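Local coordinates for protein aac(6')-Ii (PDB 1N71) that acetylates the 6'-amino group of aminoglycoside antibiotics using acetyl-coenzyme A, a reaction that gives antibiotic resistance, at residues G61-Y66 with G70-P75; Y94-V99 with L150-V155; I87-V92 with Y144-K149. All blocks are in the same frame, centred on the assembly; numbering follows the deposited sequence.

Interaction 1 of 3, residues G61-Y66 with G70-P75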
loop_
_atom_site.group_PDB
_atom_site.type_symbol
_atom_site.label_atom_id
_atom_site.label_comp_id
_atom_site.label_asym_id
_atom_site.label_seq_id
_atom_site.Cartn_x
_atom_site.Cartn_y
_atom_site.Cartn_z
ATOM N N GLY A 61 13.124 5.545 6.207
ATOM C CA GLY A 61 13.417 4.813 4.990
ATOM C C GLY A 61 12.311 4.989 3.969
ATOM O O GLY A 61 11.236 5.495 4.292
ATOM N N ALA A 62 12.577 4.588 2.731
ATOM C CA ALA A 62 11.575 4.684 1.677
ATOM C C ALA A 62 11.703 3.485 0.749
ATOM O O ALA A 62 12.811 3.053 0.420
ATOM C CB ALA A 62 11.741 5.983 0.894
ATOM N N ILE A 63 10.557 2.956 0.334
ATOM C CA ILE A 63 10.487 1.795 -0.549
ATOM C C ILE A 63 9.884 2.196 -1.897
ATOM O O ILE A 63 8.826 2.820 -1.946
ATOM C CB ILE A 63 9.572 0.705 0.054
ATOM C CG1 ILE A 63 10.053 0.329 1.453
ATOM C CG2 ILE A 63 9.548 -0.518 -0.850
ATOM C CD1 ILE A 63 9.076 -0.547 2.209
ATOM N N PRO A 64 10.552 1.854 -3.010
ATOM C CA PRO A 64 9.986 2.221 -4.313
ATOM C C PRO A 64 8.857 1.235 -4.620
ATOM O O PRO A 64 9.110 0.046 -4.799
ATOM C CB PRO A 64 11.175 2.066 -5.254
ATOM C CG PRO A 64 11.904 0.896 -4.659
ATOM C CD PRO A 64 11.861 1.192 -3.167
ATOM N N GLN A 65 7.620 1.725 -4.666
ATOM C CA GLN A 65 6.468 0.864 -4.916
ATOM C C GLN A 65 5.902 0.978 -6.331
ATOM O O GLN A 65 5.288 0.030 -6.830
ATOM C CB GLN A 65 5.366 1.160 -3.891
ATOM C CG GLN A 65 5.796 0.939 -2.439
ATOM C CD GLN A 65 5.876 -0.528 -2.060
ATOM O OE1 GLN A 65 6.233 -1.372 -2.879
ATOM N NE2 GLN A 65 5.561 -0.834 -0.807
ATOM N N TYR A 66 6.092 2.129 -6.971
ATOM C CA TYR A 66 5.610 2.319 -8.342
ATOM C C TYR A 66 6.767 2.779 -9.225
ATOM O O TYR A 66 7.126 3.959 -9.222
ATOM C CB TYR A 66 4.494 3.365 -8.392
ATOM C CG TYR A 66 3.314 3.068 -7.500
ATOM C CD1 TYR A 66 3.378 3.304 -6.129
ATOM C CD2 TYR A 66 2.133 2.546 -8.026
ATOM C CE1 TYR A 66 2.299 3.032 -5.301
ATOM C CE2 TYR A 66 1.043 2.269 -7.204
ATOM C CZ TYR A 66 1.135 2.515 -5.844
ATOM O OH TYR A 66 0.067 2.261 -5.023
ATOM N N GLY A 70 6.726 6.410 -7.597
ATOM C CA GLY A 70 6.031 6.403 -6.319
ATOM C C GLY A 70 6.720 5.623 -5.212
ATOM O O GLY A 70 6.924 4.415 -5.323
ATOM N N TRP A 71 7.054 6.323 -4.132
ATOM C CA TRP A 71 7.737 5.716 -2.995
ATOM C C TRP A 71 6.914 5.758 -1.711
ATOM O O TRP A 71 6.203 6.727 -1.454
ATOM C CB TRP A 71 9.054 6.444 -2.738
ATOM C CG TRP A 71 10.030 6.333 -3.860
ATOM C CD1 TRP A 71 9.894 6.830 -5.124
ATOM C CD2 TRP A 71 11.308 5.693 -3.812
ATOM N NE1 TRP A 71 11.016 6.540 -5.870
ATOM C CE2 TRP A 71 11.899 5.842 -5.088
ATOM C CE3 TRP A 71 12.014 5.008 -2.814
ATOM C CZ2 TRP A 71 13.167 5.332 -5.393
ATOM C CZ3 TRP A 71 13.279 4.500 -3.117
ATOM C CH2 TRP A 71 13.840 4.667 -4.398
ATOM N N GLU A 72 7.031 4.704 -0.908
ATOM C CA GLU A 72 6.340 4.633 0.372
ATOM C C GLU A 72 7.322 4.939 1.495
ATOM O O GLU A 72 8.359 4.278 1.616
ATOM C CB GLU A 72 5.752 3.237 0.611
ATOM C CG GLU A 72 5.296 3.039 2.059
ATOM C CD GLU A 72 4.690 1.669 2.325
ATOM O OE1 GLU A 72 5.006 0.711 1.593
ATOM O OE2 GLU A 72 3.901 1.549 3.285
ATOM N N LEU A 73 6.994 5.939 2.307
ATOM C CA LEU A 73 7.824 6.321 3.440
ATOM C C LEU A 73 7.610 5.251 4.509
ATOM O O LEU A 73 6.490 5.054 4.993
ATOM C CB LEU A 73 7.394 7.702 3.965
ATOM C CG LEU A 73 8.158 8.334 5.140
ATOM C CD1 LEU A 73 7.770 9.802 5.256
ATOM C CD2 LEU A 73 7.856 7.596 6.440
ATOM N N HIS A 74 8.680 4.547 4.863
ATOM C CA HIS A 74 8.586 3.494 5.868
ATOM C C HIS A 74 9.963 2.929 6.202
ATOM O O HIS A 74 10.690 2.490 5.316
ATOM C CB HIS A 74 7.673 2.370 5.360
ATOM C CG HIS A 74 7.607 1.183 6.269
ATOM N ND1 HIS A 74 8.610 0.238 6.336
ATOM C CD2 HIS A 74 6.662 0.790 7.156
ATOM C CE1 HIS A 74 8.285 -0.686 7.222
ATOM N NE2 HIS A 74 7.107 -0.374 7.735
ATOM N N PRO A 75 10.348 2.970 7.484
ATOM C CA PRO A 75 9.557 3.517 8.587
ATOM C C PRO A 75 10.095 4.898 8.944
ATOM O O PRO A 75 10.951 5.444 8.243
ATOM C CB PRO A 75 9.823 2.525 9.699
ATOM C CG PRO A 75 11.307 2.290 9.522
ATOM C CD PRO A 75 11.476 2.174 8.005
#

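Interaction 2 of 3, residues Y94-V99 with L150-V155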
loop_
_atom_site.group_PDB
_atom_site.type_symbol
_atom_site.label_atom_id
_atom_site.label_comp_id
_atom_site.label_asym_id
_atom_site.label_seq_id
_atom_site.Cartn_x
_atom_site.Cartn_y
_atom_site.Cartn_z
ATOM N N TYR A 94 15.279 15.172 4.318
ATOM C CA TYR A 94 16.434 14.520 3.713
ATOM C C TYR A 94 15.938 13.379 2.829
ATOM O O TYR A 94 16.451 13.153 1.737
ATOM C CB TYR A 94 17.379 13.989 4.795
ATOM C CG TYR A 94 18.755 13.610 4.289
ATOM C CD1 TYR A 94 18.968 12.411 3.615
ATOM C CD2 TYR A 94 19.845 14.457 4.484
ATOM C CE1 TYR A 94 20.234 12.061 3.148
ATOM C CE2 TYR A 94 21.115 14.118 4.019
ATOM C CZ TYR A 94 21.301 12.919 3.353
ATOM O OH TYR A 94 22.555 12.576 2.897
ATOM N N LEU A 95 14.931 12.655 3.304
ATOM C CA LEU A 95 14.384 11.562 2.518
ATOM C C LEU A 95 13.860 12.111 1.190
ATOM O O LEU A 95 14.126 11.553 0.128
ATOM C CB LEU A 95 13.240 10.879 3.276
ATOM C CG LEU A 95 12.475 9.822 2.471
ATOM C CD1 LEU A 95 13.375 8.630 2.176
ATOM C CD2 LEU A 95 11.256 9.379 3.253
ATOM N N GLU A 96 13.116 13.208 1.260
ATOM C CA GLU A 96 12.552 13.808 0.056
ATOM C C GLU A 96 13.621 14.174 -0.969
ATOM O O GLU A 96 13.430 13.966 -2.163
ATOM C CB GLU A 96 11.693 15.015 0.433
ATOM C CG GLU A 96 10.369 14.587 1.072
ATOM C CD GLU A 96 9.484 15.751 1.477
ATOM O OE1 GLU A 96 9.562 16.816 0.837
ATOM O OE2 GLU A 96 8.691 15.592 2.428
ATOM N N LYS A 97 14.756 14.691 -0.507
ATOM C CA LYS A 97 15.840 15.036 -1.422
ATOM C C LYS A 97 16.381 13.769 -2.093
ATOM O O LYS A 97 16.630 13.756 -3.302
ATOM C CB LYS A 97 16.972 15.743 -0.668
ATOM N N GLU A 98 16.551 12.702 -1.309
ATOM C CA GLU A 98 17.063 11.430 -1.824
ATOM C C GLU A 98 16.121 10.800 -2.849
ATOM O O GLU A 98 16.562 10.312 -3.890
ATOM C CB GLU A 98 17.283 10.431 -0.679
ATOM C CG GLU A 98 18.403 10.781 0.290
ATOM C CD GLU A 98 19.783 10.446 -0.250
ATOM O OE1 GLU A 98 19.961 9.316 -0.749
ATOM O OE2 GLU A 98 20.689 11.305 -0.168
ATOM N N VAL A 99 14.825 10.802 -2.551
ATOM C CA VAL A 99 13.848 10.225 -3.465
ATOM C C VAL A 99 13.846 11.009 -4.774
ATOM O O VAL A 99 13.887 10.435 -5.860
ATOM C CB VAL A 99 12.429 10.249 -2.855
ATOM C CG1 VAL A 99 11.407 9.787 -3.889
ATOM C CG2 VAL A 99 12.379 9.347 -1.626
ATOM N N LEU A 150 4.433 18.975 7.155
ATOM C CA LEU A 150 5.546 18.815 6.225
ATOM C C LEU A 150 5.061 18.818 4.780
ATOM O O LEU A 150 5.812 18.493 3.864
ATOM C CB LEU A 150 6.319 17.528 6.518
ATOM C CG LEU A 150 7.025 17.540 7.873
ATOM C CD1 LEU A 150 7.868 16.290 8.030
ATOM C CD2 LEU A 150 7.894 18.790 7.977
ATOM N N GLY A 151 3.796 19.173 4.584
ATOM C CA GLY A 151 3.261 19.243 3.234
ATOM C C GLY A 151 2.511 18.032 2.722
ATOM O O GLY A 151 2.092 18.016 1.560
ATOM N N TYR A 152 2.346 17.015 3.560
ATOM C CA TYR A 152 1.614 15.824 3.132
ATOM C C TYR A 152 0.128 16.068 3.330
ATOM O O TYR A 152 -0.274 16.833 4.206
ATOM C CB TYR A 152 2.054 14.585 3.922
ATOM C CG TYR A 152 3.467 14.151 3.598
ATOM C CD1 TYR A 152 4.559 14.943 3.956
ATOM C CD2 TYR A 152 3.710 12.992 2.858
ATOM C CE1 TYR A 152 5.860 14.598 3.576
ATOM C CE2 TYR A 152 5.010 12.639 2.470
ATOM C CZ TYR A 152 6.074 13.450 2.830
ATOM O OH TYR A 152 7.348 13.136 2.416
ATOM N N LYS A 153 -0.682 15.412 2.514
ATOM C CA LYS A 153 -2.130 15.568 2.582
ATOM C C LYS A 153 -2.802 14.211 2.713
ATOM O O LYS A 153 -2.324 13.230 2.160
ATOM C CB LYS A 153 -2.606 16.272 1.304
ATOM C CG LYS A 153 -4.075 16.105 0.955
ATOM C CD LYS A 153 -4.398 16.828 -0.360
ATOM C CE LYS A 153 -5.878 16.736 -0.704
ATOM N NZ LYS A 153 -6.256 17.672 -1.808
ATOM N N ILE A 154 -3.901 14.142 3.456
ATOM C CA ILE A 154 -4.609 12.872 3.565
ATOM C C ILE A 154 -5.315 12.695 2.230
ATOM O O ILE A 154 -6.141 13.527 1.841
ATOM C CB ILE A 154 -5.666 12.883 4.690
ATOM C CG1 ILE A 154 -4.980 13.096 6.047
ATOM C CG2 ILE A 154 -6.453 11.556 4.671
ATOM C CD1 ILE A 154 -5.947 13.273 7.230
ATOM N N VAL A 155 -4.984 11.617 1.526
ATOM C CA VAL A 155 -5.572 11.339 0.222
ATOM C C VAL A 155 -6.412 10.071 0.222
ATOM O O VAL A 155 -6.911 9.648 -0.817
ATOM C CB VAL A 155 -4.492 11.185 -0.854
ATOM C CG1 VAL A 155 -3.772 12.511 -1.058
ATOM C CG2 VAL A 155 -3.502 10.096 -0.444
#

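Interaction 3 of 3, residues I87-V92 with Y144-K149. With COA (coenzyme A), chain E.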
loop_
_atom_site.group_PDB
_atom_site.type_symbol
_atom_site.label_atom_id
_atom_site.label_comp_id
_atom_site.label_asym_id
_atom_site.label_seq_id
_atom_site.Cartn_x
_atom_site.Cartn_y
_atom_site.Cartn_z
ATOM N N ILE A 87 14.040 16.532 14.679
ATOM C CA ILE A 87 14.730 15.367 14.135
ATOM C C ILE A 87 13.865 14.740 13.036
ATOM O O ILE A 87 14.354 14.416 11.955
ATOM C CB ILE A 87 15.014 14.315 15.234
ATOM C CG1 ILE A 87 16.009 14.884 16.253
ATOM C CG2 ILE A 87 15.576 13.044 14.607
ATOM C CD1 ILE A 87 16.232 13.991 17.467
ATOM N N GLY A 88 12.576 14.582 13.315
ATOM C CA GLY A 88 11.678 14.010 12.327
ATOM C C GLY A 88 11.591 14.858 11.067
ATOM O O GLY A 88 11.589 14.336 9.949
ATOM N N THR A 89 11.516 16.172 11.242
ATOM C CA THR A 89 11.419 17.083 10.106
ATOM C C THR A 89 12.659 16.953 9.233
ATOM O O THR A 89 12.569 16.828 8.010
ATOM C CB THR A 89 11.295 18.547 10.572
ATOM O OG1 THR A 89 10.079 18.713 11.313
ATOM C CG2 THR A 89 11.292 19.489 9.373
ATOM N N ARG A 90 13.822 16.981 9.868
ATOM C CA ARG A 90 15.074 16.871 9.138
ATOM C C ARG A 90 15.192 15.534 8.409
ATOM O O ARG A 90 15.725 15.470 7.298
ATOM C CB ARG A 90 16.235 17.095 10.109
ATOM C CG ARG A 90 16.160 18.478 10.752
ATOM C CD ARG A 90 17.137 18.628 11.895
ATOM N NE ARG A 90 18.512 18.533 11.435
ATOM C CZ ARG A 90 19.565 18.504 12.243
ATOM N NH1 ARG A 90 19.390 18.559 13.557
ATOM N NH2 ARG A 90 20.789 18.425 11.734
ATOM N N LEU A 91 14.681 14.466 9.016
ATOM C CA LEU A 91 14.726 13.153 8.376
ATOM C C LEU A 91 13.813 13.116 7.152
ATOM O O LEU A 91 14.191 12.607 6.098
ATOM C CB LEU A 91 14.297 12.048 9.355
ATOM C CG LEU A 91 15.288 11.650 10.452
ATOM C CD1 LEU A 91 14.643 10.631 11.390
ATOM C CD2 LEU A 91 16.548 11.078 9.817
ATOM N N VAL A 92 12.606 13.652 7.290
ATOM C CA VAL A 92 11.673 13.659 6.173
ATOM C C VAL A 92 12.204 14.499 5.018
ATOM O O VAL A 92 12.159 14.077 3.867
ATOM C CB VAL A 92 10.298 14.175 6.612
ATOM C CG1 VAL A 92 9.400 14.392 5.401
ATOM C CG2 VAL A 92 9.667 13.163 7.559
ATOM N N TYR A 144 -0.421 12.166 12.240
ATOM C CA TYR A 144 -0.824 12.571 10.898
ATOM C C TYR A 144 -0.567 14.064 10.732
ATOM O O TYR A 144 -0.179 14.519 9.657
ATOM C CB TYR A 144 -2.312 12.278 10.625
ATOM C CG TYR A 144 -3.276 13.344 11.116
ATOM C CD1 TYR A 144 -3.785 13.311 12.414
ATOM C CD2 TYR A 144 -3.669 14.393 10.282
ATOM C CE1 TYR A 144 -4.665 14.298 12.871
ATOM C CE2 TYR A 144 -4.546 15.386 10.730
ATOM C CZ TYR A 144 -5.039 15.330 12.029
ATOM O OH TYR A 144 -5.897 16.310 12.485
ATOM N N GLU A 145 -0.790 14.815 11.807
ATOM C CA GLU A 145 -0.597 16.258 11.795
ATOM C C GLU A 145 0.870 16.618 11.587
ATOM O O GLU A 145 1.187 17.681 11.048
ATOM C CB GLU A 145 -1.120 16.852 13.104
ATOM C CG GLU A 145 -1.085 18.366 13.168
ATOM C CD GLU A 145 -2.087 18.914 14.173
ATOM O OE1 GLU A 145 -2.234 18.311 15.256
ATOM O OE2 GLU A 145 -2.726 19.947 13.881
ATOM N N PHE A 146 1.760 15.735 12.024
ATOM C CA PHE A 146 3.190 15.949 11.838
ATOM C C PHE A 146 3.449 15.985 10.333
ATOM O O PHE A 146 4.136 16.871 9.821
ATOM C CB PHE A 146 3.982 14.803 12.473
ATOM C CG PHE A 146 5.391 14.669 11.948
ATOM C CD1 PHE A 146 6.369 15.607 12.280
ATOM C CD2 PHE A 146 5.731 13.611 11.111
ATOM C CE1 PHE A 146 7.669 15.489 11.781
ATOM C CE2 PHE A 146 7.024 13.480 10.605
ATOM C CZ PHE A 146 7.997 14.423 10.941
ATOM N N TYR A 147 2.883 15.015 9.624
ATOM C CA TYR A 147 3.065 14.944 8.183
ATOM C C TYR A 147 2.384 16.109 7.476
ATOM O O TYR A 147 2.934 16.666 6.527
ATOM C CB TYR A 147 2.544 13.606 7.659
ATOM C CG TYR A 147 3.373 12.432 8.136
ATOM C CD1 TYR A 147 4.675 12.235 7.665
ATOM C CD2 TYR A 147 2.868 11.536 9.077
ATOM C CE1 TYR A 147 5.450 11.175 8.119
ATOM C CE2 TYR A 147 3.638 10.467 9.539
ATOM C CZ TYR A 147 4.926 10.295 9.055
ATOM O OH TYR A 147 5.682 9.240 9.499
ATOM N N GLU A 148 1.194 16.492 7.938
ATOM C CA GLU A 148 0.500 17.617 7.321
ATOM C C GLU A 148 1.391 18.850 7.339
ATOM O O GLU A 148 1.481 19.572 6.351
ATOM C CB GLU A 148 -0.798 17.947 8.057
ATOM C CG GLU A 148 -1.875 16.901 7.932
ATOM C CD GLU A 148 -3.257 17.479 8.146
ATOM O OE1 GLU A 148 -3.421 18.307 9.069
ATOM O OE2 GLU A 148 -4.180 17.101 7.396
ATOM N N LYS A 149 2.053 19.089 8.467
ATOM C CA LYS A 149 2.923 20.247 8.582
ATOM C C LYS A 149 4.123 20.173 7.647
ATOM O O LYS A 149 4.751 21.190 7.363
ATOM C CB LYS A 149 3.371 20.430 10.036
ATOM C CG LYS A 149 2.212 20.829 10.951
ATOM C CD LYS A 149 2.684 21.231 12.333
ATOM C CE LYS A 149 1.519 21.717 13.185
ATOM N NZ LYS A 149 1.975 22.146 14.537
HETATM N N1A COA E . 0.920 15.415 16.638
HETATM C C2A COA E . 0.855 16.681 16.188
HETATM N N3A COA E . 1.874 17.464 15.766
HETATM C C4A COA E . 3.077 16.797 15.833
HETATM C C5A COA E . 3.293 15.511 16.272
HETATM C C6A COA E . 2.135 14.781 16.690
HETATM N N6A COA E . 2.204 13.528 17.136
HETATM N N7A COA E . 4.638 15.182 16.195
HETATM C C8A COA E . 5.193 16.265 15.733
HETATM N N9A COA E . 4.310 17.290 15.492
HETATM C C1B COA E . 4.589 18.641 14.981
HETATM C C2B COA E . 5.425 19.489 15.944
HETATM O O2B COA E . 4.553 20.152 16.868
HETATM C C3B COA E . 6.116 20.532 15.071
HETATM O O3B COA E . 5.152 21.547 14.744
HETATM P P3B COA E . 5.472 23.110 14.984
HETATM O O7A COA E . 5.761 23.204 16.437
HETATM O O8A COA E . 4.223 23.790 14.561
HETATM O O9A COA E . 6.638 23.383 14.109
HETATM C C4B COA E . 6.396 19.718 13.800
HETATM O O4B COA E . 5.411 18.677 13.819
HETATM C C5B COA E . 7.819 19.150 13.694
HETATM O O5B COA E . 8.014 18.112 14.662
HETATM P P1A COA E . 9.440 17.382 14.863
HETATM O O1A COA E . 10.059 17.895 16.105
HETATM O O2A COA E . 10.191 17.427 13.588
HETATM O O3A COA E . 8.957 15.871 15.108
HETATM P P2A COA E . 9.733 14.697 15.886
HETATM O O4A COA E . 9.179 14.589 17.252
HETATM O O5A COA E . 11.191 14.829 15.692
HETATM O O6A COA E . 9.247 13.414 15.051
HETATM C CBP COA E . 7.485 11.745 14.876
HETATM C CCP COA E . 7.855 13.216 14.753
HETATM C CDP COA E . 5.973 11.611 14.647
HETATM C CEP COA E . 8.258 10.940 13.790
HETATM C CAP COA E . 7.884 11.252 16.334
HETATM O OAP COA E . 7.154 11.948 17.350
HETATM C C9P COA E . 7.801 9.725 16.500
HETATM O O9P COA E . 8.831 9.037 16.466
HETATM N N8P COA E . 6.576 9.212 16.675
HETATM C C7P COA E . 6.269 7.797 16.850
HETATM C C6P COA E . 6.337 7.010 15.544
HETATM C C5P COA E . 5.098 7.161 14.680
HETATM O O5P COA E . 3.972 6.974 15.156
HETATM N N4P COA E . 5.311 7.496 13.399
HETATM C C3P COA E . 4.265 7.691 12.388
HETATM C C2P COA E . 4.501 6.841 11.149
HETATM S S1P COA E . 3.016 6.001 10.568
#

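Interaction 1 of 3, residues G61-Y66 with G70-P75
This is the tip of the beta hairpin made by strands 55-66 and 70-78, where I63 and E72 form a hydrogen-bonded antiparallel pair. I63 N reaches E72 O at 2.9 Å, and E72 N returns to I63 O at 2.8 Å. On the face carrying A62, P64, W71 and L73, the P64 ring lies over the indole of W71. P64 CB stands 3.6 Å from the centroid of the six-membered ring, 2° off its normal, a CH-pi contact. A62 CB touches W71 CE3 at 3.8 Å. W71 NE1 bonds to I68 O in the turn, which helps fix the indole. Q65 bends at its second torsion (chi2 -75°) and sends NE2 to E72 OE1, 2.9 Å away. The carboxylate oxygen lies close to the plane of the Q65 amide. The hydroxyl of Y66 leaves the hairpin and bonds to D168 of the second subunit. Toward the turn, G70 O takes two donors. Y66 N comes in on a lone pair at 2.9 Å, while Q65 N comes nearly along the C=O axis. Two residues facing one is the mark of a classic beta bulge.

Interaction 2 of 3, residues Y94-V99 with L150-V155
The ring of Y152 meets E96 at its edge, near the ring plane, and segment 94-99 puts nothing over either ring face. E96 OE2 sits 2.8 Å from Y152 OH and 3.2 Å from Y152 CE1. Y152 OH donates a hydrogen bond to this oxygen. The hydroxyl lies above the carboxylate plane, 39° out of it, and the ring and carboxylate planes are turned 64° apart. E96 and Y152 reach toward each other from facing backbones and span the gap between them; the nearest CA atoms, of E96 and L150, are 10.6 Å apart. E96 can bridge this distance because its chain is extended beyond CG (chi2 179°). E96 CG also lies 3.6 Å from Y152 OH, so the hydroxyl rests beside the aliphatic part of the glutamate.

The other carboxylate oxygen, E96 OE1, forms a salt bridge with K173 NZ. The same amine bonds to L150 O, so K173 links both segments. Its charge probably favours the ionised form of E96. Away from the hydroxyl, Y152 is buried among nonpolar side chains: I107 and L109 of strand 106-112, M171 of strand 168-174, and V92 of helix 87-101.

Just before Y152 the chain turns through G151, which has a positive phi. Y152 N bonds to Y147 O and G151 N to E148 O. This turn brings the chain out of helix 144-149 and into strand 153-158, with Y152 directed at helix 87-101. The contact thus ties that helix, which packs on the central sheet of the GNAT fold, to the connection between the last helix and its following strand. G151 is the C-prime residue of a Schellman motif, the usual glycine-ended close of a helix.

Interaction 3 of 3, residues I87-V92 with Y144-K149
T89 grips coenzyme A O2A twice, and its backbone also meets the edge of the F146 ring. T89 OG1 gives a hydrogen bond of 2.6 Å to O2A, and T89 N gives one of 3.0 Å. Both donors converge because OG1 lies beside the backbone N (chi1 -63°). G88 N binds O5A on the other phosphate at 2.8 Å. Coenzyme A is also held by K84 N and Q86 N. This is the pyrophosphate-binding loop, part of GNAT motif A, leading into helix 87-101, where backbone N-H groups, and probably the helix dipole, stabilise the phosphate charge. G88 lies close against both ligand and aromatic ring: its C is 3.6 Å from F146 CZ. The F146 ring fits between helix and cofactor. Coenzyme A CCP stands over the centre of one face, 3.7 Å above the plane, while G88 and T89 N line the edge. V92 CG2 lies alongside F146 CZ, 4.0 Å away, the valine and phenylalanine pointing opposite ways. Further along, the extended K149 side chain places NZ 2.8 Å from the phosphate oxygen O8A of coenzyme A, with a longer bond to O3B at 3.2 Å.

Helix 87-101 joins the three contacts. Its first turns belong to interaction 3 and its later turns to interaction 2. The centres of these two are about 8 Å apart, and L150 CD1 packs on V92 CB at 3.5 Å. The 94-99 part of the helix packs on the hairpin of interaction 1: A62 CB is 3.4 Å from L95 CD1, and W71 CD1 is 3.5 Å from V99 CG1. Interactions 1 and 3 are farther apart, about 16 Å between centres, yet L73 CD1 touches Y147 CE1 at 3.9 Å. Interaction 3 binds coenzyme A directly. L73 and L150 form a second layer, each side chain about 6 Å from the cofactor at nearest atoms.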